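Local coordinates for protein Ddb_g0293866 (Dictyostelium discoideum, PDB 5LW6) that binds ADP-ribose through this macrodomain, one part of a longer protein that probably senses DNA damage and recognises poly-ADP-ribose, at residues 149-154 with 225-230; 170-175 with 212-217; 78-83 with 240-245; 94-99 with 247-252; 72-77 with 107-112. All coordinates share one frame; numbering follows the deposited sequence. Where two conformers were deposited one is given.

Contact 1. Residues 149-154 with 225-230; sequences ESTWRL and NKPDAF
Trp-152 reaches the carboxylate of Asp-228 with the near end of its indole. Trp-152 CB is 4.1 Å from Asp-228 OD2. CG is slightly closer to that oxygen, and CD1 is closest, the distance from Trp-152 CD1 to Asp-228 OD2 being 3.5 Å. The contact therefore lies on the pyrrole side of the ring. OD2 approaches the ring obliquely. The two side chains cross at about a right angle, and the ring and carboxylate planes are 31° apart. A chi1 of 74°, with CG between the backbone N and the carbonyl carbon, turns the indole to Asp-228. CD of Arg-153 lies over one indole face, 3.2 Å above the plane and offset toward the rim.

A water supplies the polar link. Trp-152 N donates to it over 2.8 Å, and the water donates to Asp-228 OD2 over 2.9 Å. It also lies in the indole plane, at the ring edge. Beside this, Thr-151 CG2 lies 4.3 Å from Pro-227 CG, a loose contact. A type I beta turn from Thr-151 to Leu-154 shapes this side, closed by Leu-154 N donating to Thr-151 O.

Both segments are loops at the domain surface. Residues 149-154 leave strand 145-149 toward helix 161-167, whereas 225-230 lie between strand 213-217 and helix 237-253.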
# COMPACT_ATOMS: atom_id res chain seq x y z
N GLU A 149 -5.98 1.36 -0.53
CA GLU A 149 -6.49 2.07 0.67
C GLU A 149 -7.90 1.58 0.97
O GLU A 149 -8.66 1.26 0.06
CB GLU A 149 -6.53 3.53 0.42
CG GLU A 149 -5.12 4.08 0.25
CD GLU A 149 -5.02 5.62 0.17
OE1 GLU A 149 -6.04 6.38 0.39
OE2 GLU A 149 -3.94 6.08 -0.21
N SER A 150 -8.19 1.47 2.23
CA SER A 150 -9.50 1.03 2.70
C SER A 150 -9.91 1.85 3.93
O SER A 150 -9.30 2.87 4.28
CB SER A 150 -9.44 -0.48 2.98
OG SER A 150 -10.72 -1.01 3.30
N THR A 151 -10.98 1.42 4.57
CA THR A 151 -11.45 2.11 5.78
C THR A 151 -11.69 1.04 6.82
O THR A 151 -11.52 -0.17 6.55
CB THR A 151 -12.79 2.88 5.53
OG1 THR A 151 -13.87 1.93 5.42
CG2 THR A 151 -12.76 3.76 4.29
N TRP A 152 -12.14 1.47 8.01
CA TRP A 152 -12.30 0.53 9.10
C TRP A 152 -13.20 -0.66 8.70
O TRP A 152 -13.05 -1.80 9.23
CB TRP A 152 -12.78 1.25 10.40
CG TRP A 152 -14.17 1.65 10.37
CD1 TRP A 152 -14.66 2.79 9.87
CD2 TRP A 152 -15.31 0.86 10.80
NE1 TRP A 152 -16.05 2.77 9.94
CE2 TRP A 152 -16.44 1.60 10.54
CE3 TRP A 152 -15.44 -0.39 11.38
CZ2 TRP A 152 -17.73 1.14 10.85
CZ3 TRP A 152 -16.73 -0.85 11.68
CH2 TRP A 152 -17.84 -0.07 11.42
N ARG A 153 -14.13 -0.40 7.78
CA ARG A 153 -15.11 -1.42 7.42
C ARG A 153 -14.54 -2.58 6.63
O ARG A 153 -15.14 -3.63 6.51
CB ARG A 153 -16.22 -0.81 6.57
CG ARG A 153 -17.13 0.19 7.20
CD ARG A 153 -18.20 -0.49 8.04
NE ARG A 153 -19.51 -0.77 7.42
CZ ARG A 153 -20.42 0.18 7.11
NH1 ARG A 153 -20.19 1.51 7.23
NH2 ARG A 153 -21.56 -0.22 6.61
N LEU A 154 -13.42 -2.34 5.97
CA LEU A 154 -12.75 -3.34 5.22
C LEU A 154 -13.63 -3.85 4.05
O LEU A 154 -13.72 -5.04 3.78
CB LEU A 154 -12.28 -4.48 6.11
CG LEU A 154 -11.17 -4.17 7.12
CD1 LEU A 154 -10.75 -5.46 7.77
CD2 LEU A 154 -9.98 -3.34 6.55
N ASN A 225 -15.48 14.40 3.99
CA ASN A 225 -16.52 13.64 3.28
C ASN A 225 -16.33 12.16 3.32
O ASN A 225 -17.19 11.43 2.84
CB ASN A 225 -16.60 14.04 1.80
CG ASN A 225 -16.81 15.53 1.60
OD1 ASN A 225 -16.20 16.14 0.70
ND2 ASN A 225 -17.64 16.12 2.43
N LYS A 226 -15.20 11.70 3.86
CA LYS A 226 -14.92 10.26 3.98
C LYS A 226 -14.91 9.86 5.47
O LYS A 226 -14.77 10.77 6.33
CB LYS A 226 -13.55 9.99 3.28
CG LYS A 226 -13.54 10.33 1.78
CD LYS A 226 -14.45 9.40 0.96
CE LYS A 226 -14.57 9.84 -0.51
NZ LYS A 226 -15.19 8.77 -1.34
N PRO A 227 -15.06 8.53 5.81
CA PRO A 227 -15.05 8.09 7.23
C PRO A 227 -13.81 8.49 8.05
O PRO A 227 -12.70 8.51 7.51
CB PRO A 227 -15.06 6.55 7.13
CG PRO A 227 -15.81 6.29 5.87
CD PRO A 227 -15.31 7.37 4.92
N ASP A 228 -14.03 8.75 9.34
CA ASP A 228 -12.96 8.83 10.34
C ASP A 228 -11.93 9.90 9.98
O ASP A 228 -10.70 9.70 10.11
CB ASP A 228 -12.27 7.48 10.45
CG ASP A 228 -13.07 6.43 11.20
OD1 ASP A 228 -14.10 6.74 11.83
OD2 ASP A 228 -12.62 5.26 11.20
N ALA A 229 -12.43 11.05 9.56
CA ALA A 229 -11.56 12.17 9.22
C ALA A 229 -10.87 12.73 10.47
O ALA A 229 -11.48 12.84 11.54
CB ALA A 229 -12.35 13.23 8.50
N PHE A 230 -9.58 13.03 10.34
CA PHE A 230 -8.76 13.62 11.35
C PHE A 230 -8.79 15.12 11.11
O PHE A 230 -8.84 15.59 9.97
CB PHE A 230 -7.28 13.13 11.35
CG PHE A 230 -7.07 11.75 11.94
CD1 PHE A 230 -7.50 10.60 11.27
CD2 PHE A 230 -6.47 11.58 13.18
CE1 PHE A 230 -7.31 9.36 11.79
CE2 PHE A 230 -6.25 10.33 13.71
CZ PHE A 230 -6.69 9.22 13.03
O HOH W 1 -12.02 4.17 8.55

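Contact 2. Residues 170-175 with 212-217; sequences GTFEKV and DIVILV
With chi1 at -170°, CG of Phe-172 stands opposite its own backbone N, and the ring is carried off helix 169-179 toward Val-214 and Leu-216. On the strand, Val-214 has CG1 trans to N at chi1 171°, which presents that methyl to the incoming ring. These residues belong to the alpha/beta/alpha sandwich of the macrodomain: helix 169-179 lies against one face of the mixed sheet, over strand 213-217.

The nearest CA atoms, those of Phe-172 and Val-214, are 10.0 Å apart, so the gap between the two backbones is bridged by side chains alone. Phe-172 CZ, the far end of the ring, is 3.8 Å from Val-214 CG1 and 3.9 Å from Val-214 CB. The methyl approaches the ring at a slant, and the two side chains meet at an oblique angle. No hydrogen bond joins the segments; all three touching residues are buried and the interaction is wholly apolar.

Around this pair, Tyr-164 of helix 161-167 meets the Phe-172 ring edge-to-face and also touches Leu-216, while Ile-192 brings in the neighbouring strand 189-193. Ile-215, between the two contacting strand residues, points away from helix 169-179 to the opposite sheet face. Leu-216 and Phe-172 run past each other in opposite senses, and the meeting point is a methyl near the ring plane at its edge, with Leu-216 CD2 at 4.2 Å from Phe-172 CE2.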
# COMPACT_ATOMS: atom_id res chain seq x y z
N GLY A 170 -18.56 -9.56 -3.50
CA GLY A 170 -19.19 -10.36 -2.44
C GLY A 170 -18.21 -11.40 -1.94
O GLY A 170 -18.04 -11.60 -0.71
N THR A 171 -17.50 -12.03 -2.87
CA THR A 171 -16.59 -13.09 -2.48
C THR A 171 -15.45 -12.50 -1.63
O THR A 171 -15.12 -13.03 -0.57
CB THR A 171 -15.98 -13.83 -3.68
OG1 THR A 171 -17.05 -14.31 -4.55
CG2 THR A 171 -15.15 -15.01 -3.16
N PHE A 172 -14.87 -11.40 -2.11
CA PHE A 172 -13.71 -10.88 -1.42
C PHE A 172 -14.12 -10.33 -0.02
O PHE A 172 -13.37 -10.49 0.95
CB PHE A 172 -13.06 -9.82 -2.26
CG PHE A 172 -11.71 -9.37 -1.73
CD1 PHE A 172 -10.60 -10.17 -1.85
CD2 PHE A 172 -11.53 -8.09 -1.19
CE1 PHE A 172 -9.37 -9.77 -1.35
CE2 PHE A 172 -10.33 -7.70 -0.68
CZ PHE A 172 -9.23 -8.53 -0.80
N GLU A 173 -15.25 -9.70 0.06
CA GLU A 173 -15.72 -9.11 1.31
C GLU A 173 -16.01 -10.16 2.37
O GLU A 173 -15.72 -9.95 3.55
CB GLU A 173 -16.91 -8.24 1.06
CG GLU A 173 -16.55 -6.92 0.38
CD GLU A 173 -17.69 -5.91 0.37
OE1 GLU A 173 -18.86 -6.30 0.75
OE2 GLU A 173 -17.49 -4.73 0.01
N LYS A 174 -16.55 -11.27 1.94
CA LYS A 174 -16.76 -12.43 2.77
C LYS A 174 -15.48 -13.05 3.30
O LYS A 174 -15.38 -13.30 4.48
CB LYS A 174 -17.58 -13.46 2.02
CG LYS A 174 -18.00 -14.65 2.87
CD LYS A 174 -18.42 -15.80 2.00
CE LYS A 174 -19.91 -15.73 1.79
NZ LYS A 174 -20.31 -16.76 0.79
N VAL A 175 -14.50 -13.28 2.42
CA VAL A 175 -13.23 -13.72 2.82
C VAL A 175 -12.58 -12.72 3.80
O VAL A 175 -12.00 -13.15 4.77
CB VAL A 175 -12.30 -13.94 1.62
CG1 VAL A 175 -10.92 -14.18 2.11
CG2 VAL A 175 -12.77 -15.13 0.78
N ASP A 212 -0.65 -12.36 -5.77
CA ASP A 212 -0.96 -13.38 -4.75
C ASP A 212 -1.68 -12.90 -3.53
O ASP A 212 -2.40 -13.70 -2.89
CB ASP A 212 0.31 -14.07 -4.30
CG ASP A 212 0.96 -14.88 -5.42
OD1 ASP A 212 0.25 -15.30 -6.36
OD2 ASP A 212 2.21 -15.02 -5.39
N ILE A 213 -1.45 -11.63 -3.15
CA ILE A 213 -1.95 -11.07 -1.93
C ILE A 213 -2.43 -9.65 -2.20
O ILE A 213 -1.72 -8.88 -2.80
CB ILE A 213 -0.85 -11.04 -0.79
CG1 ILE A 213 -0.34 -12.42 -0.44
CG2 ILE A 213 -1.37 -10.25 0.44
CD1 ILE A 213 1.08 -12.37 0.06
N VAL A 214 -3.63 -9.33 -1.77
CA VAL A 214 -4.20 -7.96 -1.75
C VAL A 214 -4.18 -7.44 -0.30
O VAL A 214 -4.58 -8.14 0.60
CB VAL A 214 -5.66 -7.91 -2.34
CG1 VAL A 214 -6.26 -6.53 -2.10
CG2 VAL A 214 -5.63 -8.28 -3.81
N ILE A 215 -3.63 -6.29 -0.09
CA ILE A 215 -3.46 -5.76 1.24
C ILE A 215 -4.30 -4.48 1.34
O ILE A 215 -4.17 -3.52 0.57
CB ILE A 215 -1.97 -5.39 1.50
CG1 ILE A 215 -1.04 -6.57 1.30
CG2 ILE A 215 -1.82 -4.71 2.87
CD1 ILE A 215 0.45 -6.21 1.31
N LEU A 216 -5.21 -4.46 2.32
CA LEU A 216 -6.03 -3.32 2.53
C LEU A 216 -5.29 -2.45 3.54
O LEU A 216 -4.93 -2.92 4.59
CB LEU A 216 -7.35 -3.82 3.16
CG LEU A 216 -8.16 -4.80 2.31
CD1 LEU A 216 -9.51 -5.01 2.97
CD2 LEU A 216 -8.48 -4.30 0.94
N VAL A 217 -5.11 -1.18 3.21
CA VAL A 217 -4.21 -0.30 3.95
C VAL A 217 -5.07 0.79 4.58
O VAL A 217 -5.72 1.51 3.86
CB VAL A 217 -3.24 0.37 2.93
CG1 VAL A 217 -2.40 1.41 3.61
CG2 VAL A 217 -2.36 -0.69 2.27

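Contact 3. Residues 78-83 with 240-245; sequences ANAISE and LLLETY
Apolar contact between Ala-80 and two residues of the partner helix, Tyr-245 and Leu-242, makes the close approaches across the interface. The methyl of Ala-80 lies 3.7 Å from Tyr-245 CB and 4.0 Å from Tyr-245 CG, so it rests against the root of the aromatic side chain and approaches the ring obliquely. Leu-242 adds one branch, its CD1 being 4.1 Å from Ala-80 CB; chi1 of 178° with chi2 of 70° brings this methyl to the alanine. The small side chain lets the helices come close, since the CA atoms of Ala-80 and Tyr-245 are only 6.6 Å apart.

Hydrogen bonds act within and beyond the segments, none of them joining one to the other. Thr-244 OG1 donates to Leu-240 O over 2.8 Å, tilted 28° from the carbonyl plane. The same oxygen accepts from Thr-244 N, and the two donors reach it from opposite faces of that plane. The phenol of Tyr-245 is bound to Ile-61 N, with a weak bond to Ser-77 OG, which fixes the far end of the ring. Just past the segment, His-246 NE2 is bonded to Glu-83 OE1.

Helices 70-87 and 237-253 are thus neighbours in one helical layer of the macrodomain alpha/beta/alpha sandwich, and Phe-58 of strand 55-59 touches both Ile-81 and Tyr-245, joining the pair to the sheet beneath.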
# COMPACT_ATOMS: atom_id res chain seq x y z
N ALA A 78 8.88 8.89 1.77
CA ALA A 78 10.28 8.74 1.29
C ALA A 78 11.16 8.19 2.39
O ALA A 78 12.01 7.33 2.17
CB ALA A 78 10.87 10.06 0.82
N ASN A 79 11.00 8.75 3.59
CA ASN A 79 11.80 8.32 4.68
C ASN A 79 11.51 6.83 5.06
O ASN A 79 12.44 6.07 5.36
CB ASN A 79 11.66 9.29 5.88
CG ASN A 79 12.59 10.54 5.75
OD1 ASN A 79 12.34 11.57 6.39
ND2 ASN A 79 13.64 10.48 4.92
N ALA A 80 10.25 6.40 5.08
CA ALA A 80 9.88 5.07 5.45
C ALA A 80 10.44 4.09 4.39
O ALA A 80 10.94 3.00 4.72
CB ALA A 80 8.38 4.91 5.56
N ILE A 81 10.37 4.50 3.12
CA ILE A 81 10.79 3.66 2.03
C ILE A 81 12.30 3.45 2.14
O ILE A 81 12.82 2.33 1.97
CB ILE A 81 10.38 4.25 0.64
CG1 ILE A 81 8.85 4.01 0.42
CG2 ILE A 81 11.14 3.59 -0.53
CD1 ILE A 81 8.22 4.91 -0.64
N SER A 82 13.00 4.54 2.37
CA SER A 82 14.44 4.49 2.48
C SER A 82 14.87 3.68 3.70
O SER A 82 15.83 2.91 3.63
CB SER A 82 15.08 5.89 2.37
OG SER A 82 16.48 5.73 2.42
N GLU A 83 14.14 3.79 4.82
CA GLU A 83 14.41 3.03 5.99
C GLU A 83 14.32 1.52 5.71
O GLU A 83 15.24 0.74 6.07
CB GLU A 83 13.47 3.42 7.11
CG GLU A 83 13.64 2.70 8.44
CD GLU A 83 12.58 3.11 9.48
OE1 GLU A 83 11.37 3.04 9.13
OE2 GLU A 83 12.93 3.48 10.65
N LEU A 240 0.50 8.26 12.76
CA LEU A 240 -0.29 7.17 12.21
C LEU A 240 -0.02 6.93 10.72
O LEU A 240 -0.07 5.78 10.30
CB LEU A 240 -1.75 7.38 12.46
CG LEU A 240 -2.20 6.99 13.89
CD1 LEU A 240 -3.61 7.50 14.05
CD2 LEU A 240 -2.11 5.51 14.21
N LEU A 241 0.30 7.94 9.94
CA LEU A 241 0.65 7.64 8.52
C LEU A 241 1.97 6.85 8.49
O LEU A 241 2.14 5.89 7.73
CB LEU A 241 0.74 8.89 7.72
CG LEU A 241 1.07 8.71 6.24
CD1 LEU A 241 -0.04 7.94 5.57
CD2 LEU A 241 1.25 10.07 5.63
N LEU A 242 2.95 7.24 9.29
CA LEU A 242 4.17 6.47 9.37
C LEU A 242 3.93 5.06 9.80
O LEU A 242 4.54 4.12 9.23
CB LEU A 242 5.21 7.15 10.29
CG LEU A 242 6.51 6.39 10.47
CD1 LEU A 242 7.31 6.38 9.21
CD2 LEU A 242 7.28 7.00 11.64
N GLU A 243 3.09 4.87 10.82
CA GLU A 243 2.79 3.54 11.28
C GLU A 243 2.13 2.71 10.17
O GLU A 243 2.35 1.51 10.10
CB GLU A 243 1.85 3.61 12.48
CG GLU A 243 1.40 2.28 13.05
CD GLU A 243 2.44 1.32 13.61
OE1 GLU A 243 3.65 1.63 13.79
OE2 GLU A 243 1.97 0.18 13.96
N THR A 244 1.32 3.34 9.34
CA THR A 244 0.71 2.68 8.15
C THR A 244 1.83 2.10 7.25
O THR A 244 1.77 0.95 6.86
CB THR A 244 -0.26 3.56 7.40
OG1 THR A 244 -1.18 4.25 8.28
CG2 THR A 244 -1.02 2.77 6.44
N TYR A 245 2.84 2.89 6.99
CA TYR A 245 3.94 2.39 6.17
C TYR A 245 4.67 1.25 6.86
O TYR A 245 4.97 0.22 6.28
CB TYR A 245 4.94 3.50 5.80
CG TYR A 245 4.49 4.32 4.62
CD1 TYR A 245 4.68 3.87 3.31
CD2 TYR A 245 3.85 5.51 4.76
CE1 TYR A 245 4.25 4.62 2.24
CE2 TYR A 245 3.43 6.27 3.68
CZ TYR A 245 3.61 5.80 2.40
OH TYR A 245 3.14 6.56 1.28

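Contact 4. Residues 94-99 with 247-252; sequences IKLKMM and SLFNAL
Leu-96 points from its strand toward helix 237-253 and divides its two methyls between two partners, Leu-252 and Phe-249. CD2 takes the leucine: Leu-96 CD2 and Leu-252 CD2 are 3.7 Å apart, and the two side chains are inclined obliquely, meeting branch end to branch end. CD1 takes the aromatic, at 4.2 Å from Phe-249 CE1, and it comes at the ring from a slanting direction.

The first torsions direct the two CG atoms, and the fork at CG of Leu-96 then sends one methyl to each partner. Leu-96 keeps CG beside its backbone N, trans to the carbonyl carbon (chi1 -62°), whereas Leu-252 holds CG trans to N (chi1 -175°), toward the strand. The bond from CA to CB of Phe-249 does not aim at the strand, yet the outer part of its ring reaches Leu-96.

Strand 95-101 is an interior parallel strand of the macrodomain sheet, flanked by 55-59 and 125-130, and helix 237-253 is part of the helical layer over this face of the alpha/beta/alpha sandwich. The backbones stay well separated, with Leu-96 CA and Phe-249 CA 10.1 Å apart, so branched and aromatic side chains occupy the interval. Phe-58 and Phe-125 from the two flanking strands contact Leu-96, together with Leu-85 of helix 70-87. From that same helix, Tyr-84 stacks on the Phe-249 ring and also touches Leu-252.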
# COMPACT_ATOMS: atom_id res chain seq x y z
N ILE A 94 13.28 -7.74 -3.53
CA ILE A 94 12.40 -6.67 -3.17
C ILE A 94 12.26 -5.75 -4.35
O ILE A 94 13.21 -5.32 -5.01
CB ILE A 94 13.00 -5.90 -1.98
CG1 ILE A 94 12.97 -6.74 -0.72
CG2 ILE A 94 12.19 -4.65 -1.78
CD1 ILE A 94 13.80 -6.21 0.42
N LYS A 95 11.01 -5.45 -4.68
CA LYS A 95 10.67 -4.50 -5.71
C LYS A 95 9.50 -3.69 -5.18
O LYS A 95 8.46 -4.28 -4.81
CB LYS A 95 10.32 -5.23 -7.00
CG LYS A 95 10.24 -4.34 -8.16
CD LYS A 95 10.38 -5.15 -9.48
CE LYS A 95 9.80 -6.58 -9.45
NZ LYS A 95 8.58 -6.78 -10.32
N LEU A 96 9.67 -2.38 -5.14
CA LEU A 96 8.62 -1.48 -4.62
C LEU A 96 8.17 -0.57 -5.74
O LEU A 96 9.03 0.07 -6.43
CB LEU A 96 9.14 -0.64 -3.44
CG LEU A 96 9.59 -1.37 -2.17
CD1 LEU A 96 10.02 -0.39 -1.10
CD2 LEU A 96 8.54 -2.31 -1.67
N LYS A 97 6.88 -0.55 -6.01
CA LYS A 97 6.31 0.30 -7.04
C LYS A 97 5.24 1.10 -6.43
O LYS A 97 4.18 0.58 -6.04
CB LYS A 97 5.76 -0.51 -8.22
CG LYS A 97 6.87 -1.35 -8.85
CD LYS A 97 6.51 -1.86 -10.24
CE LYS A 97 7.67 -2.67 -10.84
NZ LYS A 97 7.20 -3.26 -12.12
N MSE A 98 5.47 2.40 -6.36
CA MSE A 98 4.50 3.26 -5.71
C MSE A 98 3.70 3.93 -6.78
O MSE A 98 4.19 4.62 -7.66
CB MSE A 98 5.11 4.28 -4.80
CG MSE A 98 4.08 5.09 -4.05
SE MSE A 98 4.92 6.34 -2.76
CE MSE A 98 5.35 7.57 -4.04
N MSE A 99 2.40 3.81 -6.69
CA MSE A 99 1.50 4.31 -7.70
C MSE A 99 1.02 5.68 -7.28
O MSE A 99 0.42 5.84 -6.25
CB MSE A 99 0.27 3.36 -7.79
CG MSE A 99 0.77 1.94 -8.16
SE MSE A 99 -0.66 0.62 -8.26
CE MSE A 99 -0.97 0.38 -6.27
N SER A 247 3.47 -0.88 9.06
CA SER A 247 2.58 -2.02 8.94
C SER A 247 2.62 -2.65 7.57
O SER A 247 2.62 -3.90 7.42
CB SER A 247 1.16 -1.56 9.23
OG SER A 247 1.12 -1.25 10.58
N LEU A 248 2.58 -1.83 6.54
CA LEU A 248 2.64 -2.33 5.18
C LEU A 248 3.91 -3.11 4.94
O LEU A 248 3.91 -4.19 4.36
CB LEU A 248 2.48 -1.14 4.25
CG LEU A 248 2.61 -1.44 2.77
CD1 LEU A 248 1.55 -2.44 2.32
CD2 LEU A 248 2.50 -0.14 1.99
N PHE A 249 5.05 -2.54 5.32
CA PHE A 249 6.31 -3.19 5.07
C PHE A 249 6.52 -4.36 6.00
O PHE A 249 7.12 -5.35 5.61
CB PHE A 249 7.47 -2.18 5.17
CG PHE A 249 7.45 -1.13 4.10
CD1 PHE A 249 7.03 -1.43 2.78
CD2 PHE A 249 7.80 0.12 4.37
CE1 PHE A 249 6.97 -0.44 1.79
CE2 PHE A 249 7.76 1.12 3.38
CZ PHE A 249 7.37 0.84 2.11
N ASN A 250 5.90 -4.33 7.17
CA ASN A 250 5.91 -5.52 8.00
C ASN A 250 5.15 -6.68 7.30
O ASN A 250 5.62 -7.82 7.33
CB ASN A 250 5.23 -5.27 9.34
CG ASN A 250 6.07 -4.43 10.24
OD1 ASN A 250 7.24 -4.19 9.99
ND2 ASN A 250 5.48 -3.98 11.35
N ALA A 251 4.04 -6.39 6.66
CA ALA A 251 3.32 -7.39 5.91
C ALA A 251 4.17 -7.93 4.78
O ALA A 251 4.18 -9.12 4.48
CB ALA A 251 2.04 -6.85 5.39
N LEU A 252 4.89 -7.05 4.11
CA LEU A 252 5.73 -7.48 3.02
C LEU A 252 6.77 -8.47 3.51
O LEU A 252 7.04 -9.48 2.84
CB LEU A 252 6.36 -6.25 2.36
CG LEU A 252 7.18 -6.51 1.13
CD1 LEU A 252 6.41 -7.25 0.06
CD2 LEU A 252 7.76 -5.15 0.63

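Contact 5. Residues 72-77 with 107-112; sequences DATEIS and DNLIQS
Between residues 72-77 and 107-112, both helical, the nearest CA atoms are those of Thr-74 and Ser-112, 7.3 Å apart. Thr-74 presents both of its branches to the second helix. With chi1 at -60°, OG1 sits beside the backbone N and CG2 is trans to it; the hydroxyl turns to Leu-109, while the methyl faces chiefly Ser-112 and also borders the leucine.

OG1 lies 3.4 Å from Leu-109 CD1. This is an oxygen-to-methyl contact, and the hydroxyl meets its polar need within its own helix through a hydrogen bond with Ile-70 O. The same leucine methyl is also 4.2 Å from Thr-74 CG2, and the two side chains are set obliquely. In Leu-109, CG trans to the backbone N, with chi2 at 69°, carries CD1 toward Thr-74.

Two successive beta-alpha-beta units supply the helices: 55-59, 70-87 and 95-101 form the first, and 95-101, 107-116 and 125-130 the second, with all these strands parallel. The helices therefore lie next to each other on one face of the macrodomain sheet.

At Ser-112 the methyl of Thr-74 does the touching, CG2 being 3.6 Å from Ser-112 CB. An approach to Ser-112 OG is doubtful, because the serine has two conformers. Phe-60 touches Thr-74 and Leu-109 alike, Phe-113 adds to the threonine side, and Val-100 meets Leu-109 from strand 95-101.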
# COMPACT_ATOMS: atom_id res chain seq x y z
N ASP A 72 3.95 16.71 3.81
CA ASP A 72 4.13 15.81 4.96
C ASP A 72 4.14 14.33 4.52
O ASP A 72 5.02 13.54 4.94
CB ASP A 72 3.04 16.03 6.02
CG ASP A 72 3.12 17.39 6.72
OD1 ASP A 72 4.22 18.02 6.72
OD2 ASP A 72 2.08 17.81 7.33
N ALA A 73 3.22 13.98 3.63
CA ALA A 73 3.14 12.60 3.08
C ALA A 73 4.38 12.24 2.30
O ALA A 73 4.80 11.10 2.26
CB ALA A 73 1.93 12.42 2.21
N THR A 74 4.93 13.18 1.59
CA THR A 74 6.14 12.90 0.81
C THR A 74 7.30 12.59 1.71
O THR A 74 8.03 11.64 1.49
CB THR A 74 6.48 14.09 -0.11
OG1 THR A 74 5.37 14.29 -1.00
CG2 THR A 74 7.82 13.87 -0.86
N GLU A 75 7.49 13.40 2.76
CA GLU A 75 8.63 13.19 3.65
C GLU A 75 8.48 11.84 4.37
O GLU A 75 9.46 11.06 4.53
CB GLU A 75 8.70 14.37 4.66
CG GLU A 75 8.84 14.02 6.13
CD GLU A 75 8.45 15.21 6.97
OE1 GLU A 75 8.82 16.37 6.58
OE2 GLU A 75 7.78 14.98 8.01
N ILE A 76 7.28 11.54 4.84
CA ILE A 76 7.05 10.30 5.59
C ILE A 76 7.24 9.10 4.67
O ILE A 76 7.96 8.19 5.02
CB ILE A 76 5.66 10.30 6.21
CG1 ILE A 76 5.61 11.25 7.38
CG2 ILE A 76 5.24 8.89 6.69
CD1 ILE A 76 4.22 11.64 7.74
N SER A 77 6.63 9.12 3.49
CA SER A 77 6.71 8.07 2.53
C SER A 77 8.19 7.83 2.17
O SER A 77 8.70 6.69 2.19
CB SER A 77 5.99 8.56 1.20
OG SER A 77 6.05 7.55 0.27
N ASP A 107 7.30 16.96 -11.40
CA ASP A 107 8.74 16.99 -11.26
C ASP A 107 9.19 17.34 -9.83
O ASP A 107 10.20 16.77 -9.34
CB ASP A 107 9.34 18.02 -12.27
CG ASP A 107 9.22 17.58 -13.74
OD1 ASP A 107 8.94 16.38 -13.98
OD2 ASP A 107 9.44 18.42 -14.66
N ASN A 108 8.54 18.32 -9.19
CA ASN A 108 8.85 18.71 -7.83
C ASN A 108 8.69 17.54 -6.85
O ASN A 108 9.47 17.41 -5.90
CB ASN A 108 8.06 19.96 -7.37
CG ASN A 108 8.59 21.28 -7.97
OD1 ASN A 108 8.00 22.34 -7.75
ND2 ASN A 108 9.67 21.23 -8.71
N LEU A 109 7.65 16.73 -7.06
CA LEU A 109 7.45 15.55 -6.23
C LEU A 109 8.63 14.63 -6.35
O LEU A 109 9.21 14.20 -5.38
CB LEU A 109 6.16 14.83 -6.60
CG LEU A 109 5.91 13.60 -5.74
CD1 LEU A 109 5.60 14.06 -4.37
CD2 LEU A 109 4.76 12.79 -6.33
N ILE A 110 9.01 14.33 -7.57
CA ILE A 110 10.11 13.41 -7.80
C ILE A 110 11.39 13.98 -7.20
O ILE A 110 12.17 13.27 -6.58
CB ILE A 110 10.27 13.10 -9.31
CG1 ILE A 110 9.04 12.40 -9.95
CG2 ILE A 110 11.62 12.45 -9.54
CD1 ILE A 110 8.60 11.12 -9.28
N GLN A 111 11.65 15.26 -7.40
CA GLN A 111 12.84 15.92 -6.78
C GLN A 111 12.85 15.80 -5.25
O GLN A 111 13.87 15.65 -4.65
CB GLN A 111 12.90 17.42 -7.16
CG GLN A 111 13.35 17.66 -8.57
CD GLN A 111 13.36 19.15 -8.93
OE1 GLN A 111 12.75 19.99 -8.24
NE2 GLN A 111 14.09 19.48 -9.99
N SER A 112 11.67 15.84 -4.62
CA SER A 112 11.56 15.77 -3.19
C SER A 112 11.96 14.39 -2.74
O SER A 112 12.69 14.25 -1.75
CB SER A 112 10.12 16.01 -2.71
OG SER A 112 10.13 16.20 -1.31

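Contacts 3, 4 and 5 form one connected region over a face of the sheet: contacts 3 and 4 share helix 237-253, their centres about 10 Å apart, and contacts 3 and 5 share helix 70-87, their centres about 12 Å apart. Contact 2 lies on the opposite face; its strand meets contact 4 through Ile-215 CD1 and Leu-248 CD1, 4.1 Å apart. Contact 1 is peripheral, linked to contact 2 by Ser-150 N and Val-217 O (3.0 Å, a probable hydrogen bond) and to contact 3 where Phe-230 packs on Leu-240. Its segments lie in the loops after parallel strands 145-149 and 213-217, the side where macrodomains generally bind ADP-ribose.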